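Local coordinates for protein similar to metal-dependent hydrolase (Staphylococcus aureus subsp. aureus Mu50, PDB 3ESH), which is probably a metal-dependent hydrolase of the metallo-beta-lactamase superfamily, although its substrate is not known, at residues M106-F111 with G183-G188. Sequence-based numbering, arbitrary orientation.
Sequences MTHMHF and GGHSFG
The imidazole rings of His108, His110 and His185 form a cluster in which His110 and His185 meet rim to rim: the edge of His185, near its plane, takes His110 ND1 and His108 CD2, while Thr107 CB and His110 ND1 lie in plane at the edge of the His108 ring. His108 and His110 are the first two histidines of the HxHxDH signature of the metallo-beta-lactamase superfamily, in the loop after strand 103-105; Thr107 stands just before it, and His185 comes from the loop between strands 177-181 and 190-196. His110, His185 and Asp206 face one vacant point, consistent with an empty metal site, and histidine would suit the first two places as a metal ligand. The rings of His110 and His185 reach in from opposite directions, planes at 61°, with His110 ND1 and His185 NE2 3.1 Å apart. His185 meets His108 obliquely, planes at 83°, CD2 to CD2 3.5 Å. With its CG anti to the backbone N (chi1 177°), His185 extends toward both partners, and its ND1 is hydrogen-bonded to Asp223, which helps fix the ring's rotation. Gly184, just before it, has a positive-phi backbone shape that calls for glycine. Small Ser186 fits beside the cluster, its OG bonded to Glu137, whose other carboxylate oxygen accepts Met109 N, and its CB 4.3 Å from His108 CB.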
loop_
_atom_site.group_PDB
_atom_site.type_symbol
_atom_site.label_atom_id
_atom_site.label_comp_id
_atom_site.label_asym_id
_atom_site.label_seq_id
_atom_site.Cartn_x
_atom_site.Cartn_y
_atom_site.Cartn_z
HETATM N N MSE A 106 -9.426 -20.949 -15.166
HETATM C CA MSE A 106 -10.525 -20.306 -14.457
HETATM C C MSE A 106 -10.385 -18.776 -14.400
HETATM O O MSE A 106 -9.330 -18.258 -14.079
HETATM C CB MSE A 106 -10.613 -20.845 -13.026
HETATM C CG MSE A 106 -10.670 -22.340 -12.885
HETATM SE SE MSE A 106 -12.319 -23.089 -13.630
HETATM C CE MSE A 106 -13.500 -22.272 -12.390
ATOM N N THR A 107 -11.453 -18.061 -14.736
ATOM C CA THR A 107 -11.432 -16.608 -14.673
ATOM C C THR A 107 -11.528 -16.237 -13.194
ATOM O O THR A 107 -10.916 -15.276 -12.751
ATOM C CB THR A 107 -12.634 -16.001 -15.413
ATOM O OG1 THR A 107 -13.834 -16.286 -14.685
ATOM C CG2 THR A 107 -12.743 -16.591 -16.795
ATOM N N HIS A 108 -12.304 -17.026 -12.456
ATOM C CA HIS A 108 -12.480 -16.867 -11.019
ATOM C C HIS A 108 -13.220 -18.085 -10.462
ATOM O O HIS A 108 -13.774 -18.852 -11.218
ATOM C CB HIS A 108 -13.191 -15.547 -10.683
ATOM C CG HIS A 108 -14.574 -15.427 -11.242
ATOM N ND1 HIS A 108 -14.852 -15.591 -12.581
ATOM C CD2 HIS A 108 -15.740 -15.082 -10.652
ATOM C CE1 HIS A 108 -16.129 -15.349 -12.796
ATOM N NE2 HIS A 108 -16.695 -15.035 -11.641
HETATM N N MSE A 109 -13.208 -18.262 -9.144
HETATM C CA MSE A 109 -13.799 -19.439 -8.494
HETATM C C MSE A 109 -15.214 -19.359 -7.906
HETATM O O MSE A 109 -15.588 -20.179 -7.068
HETATM C CB MSE A 109 -12.841 -19.949 -7.415
HETATM C CG MSE A 109 -11.514 -20.447 -7.948
HETATM SE SE MSE A 109 -11.642 -22.074 -9.063
HETATM C CE MSE A 109 -12.423 -23.182 -7.683
ATOM N N HIS A 110 -15.999 -18.383 -8.352
ATOM C CA HIS A 110 -17.378 -18.265 -7.875
ATOM C C HIS A 110 -18.127 -19.555 -8.282
ATOM O O HIS A 110 -17.723 -20.237 -9.230
ATOM C CB HIS A 110 -18.015 -17.008 -8.473
ATOM C CG HIS A 110 -17.528 -15.741 -7.846
ATOM N ND1 HIS A 110 -17.839 -14.495 -8.346
ATOM C CD2 HIS A 110 -16.766 -15.524 -6.750
ATOM C CE1 HIS A 110 -17.290 -13.570 -7.582
ATOM N NE2 HIS A 110 -16.635 -14.166 -6.606
ATOM N N PHE A 111 -19.202 -19.891 -7.574
ATOM C CA PHE A 111 -19.922 -21.130 -7.857
ATOM C C PHE A 111 -20.454 -21.245 -9.284
ATOM O O PHE A 111 -20.422 -22.324 -9.874
ATOM C CB PHE A 111 -21.071 -21.334 -6.861
ATOM C CG PHE A 111 -22.336 -20.622 -7.238
ATOM C CD1 PHE A 111 -22.557 -19.307 -6.849
ATOM C CD2 PHE A 111 -23.308 -21.268 -7.998
ATOM C CE1 PHE A 111 -23.732 -18.643 -7.208
ATOM C CE2 PHE A 111 -24.485 -20.622 -8.366
ATOM C CZ PHE A 111 -24.701 -19.305 -7.970
ATOM N N GLY A 183 -8.641 -8.392 -11.633
ATOM C CA GLY A 183 -9.188 -7.922 -10.383
ATOM C C GLY A 183 -10.528 -7.301 -10.687
ATOM O O GLY A 183 -11.058 -7.484 -11.776
ATOM N N GLY A 184 -11.092 -6.568 -9.736
ATOM C CA GLY A 184 -12.370 -5.929 -9.993
ATOM C C GLY A 184 -13.543 -6.741 -9.513
ATOM O O GLY A 184 -13.976 -6.574 -8.371
ATOM N N HIS A 185 -14.070 -7.608 -10.369
ATOM C CA HIS A 185 -15.200 -8.452 -9.981
ATOM C C HIS A 185 -14.791 -9.280 -8.782
ATOM O O HIS A 185 -15.565 -9.535 -7.861
ATOM C CB HIS A 185 -15.558 -9.411 -11.114
ATOM C CG HIS A 185 -16.663 -10.358 -10.774
ATOM N ND1 HIS A 185 -17.988 -9.984 -10.761
ATOM C CD2 HIS A 185 -16.637 -11.662 -10.406
ATOM C CE1 HIS A 185 -18.731 -11.014 -10.404
ATOM N NE2 HIS A 185 -17.937 -12.046 -10.182
ATOM N N SER A 186 -13.540 -9.699 -8.817
ATOM C CA SER A 186 -12.969 -10.525 -7.773
ATOM C C SER A 186 -11.562 -9.993 -7.558
ATOM O O SER A 186 -10.989 -9.416 -8.462
ATOM C CB SER A 186 -12.906 -11.965 -8.281
ATOM O OG SER A 186 -12.679 -12.840 -7.224
ATOM N N PHE A 187 -10.991 -10.178 -6.378
ATOM C CA PHE A 187 -9.642 -9.677 -6.193
ATOM C C PHE A 187 -8.698 -10.423 -7.104
ATOM O O PHE A 187 -7.703 -9.867 -7.565
ATOM C CB PHE A 187 -9.144 -9.844 -4.766
ATOM C CG PHE A 187 -7.801 -9.223 -4.542
ATOM C CD1 PHE A 187 -7.684 -7.846 -4.364
ATOM C CD2 PHE A 187 -6.647 -9.993 -4.607
ATOM C CE1 PHE A 187 -6.438 -7.246 -4.260
ATOM C CE2 PHE A 187 -5.398 -9.407 -4.504
ATOM C CZ PHE A 187 -5.287 -8.031 -4.334
ATOM N N GLY A 188 -9.011 -11.683 -7.374
ATOM C CA GLY A 188 -8.153 -12.480 -8.228
ATOM C C GLY A 188 -8.727 -12.739 -9.600
ATOM O O GLY A 188 -8.212 -13.576 -10.341
#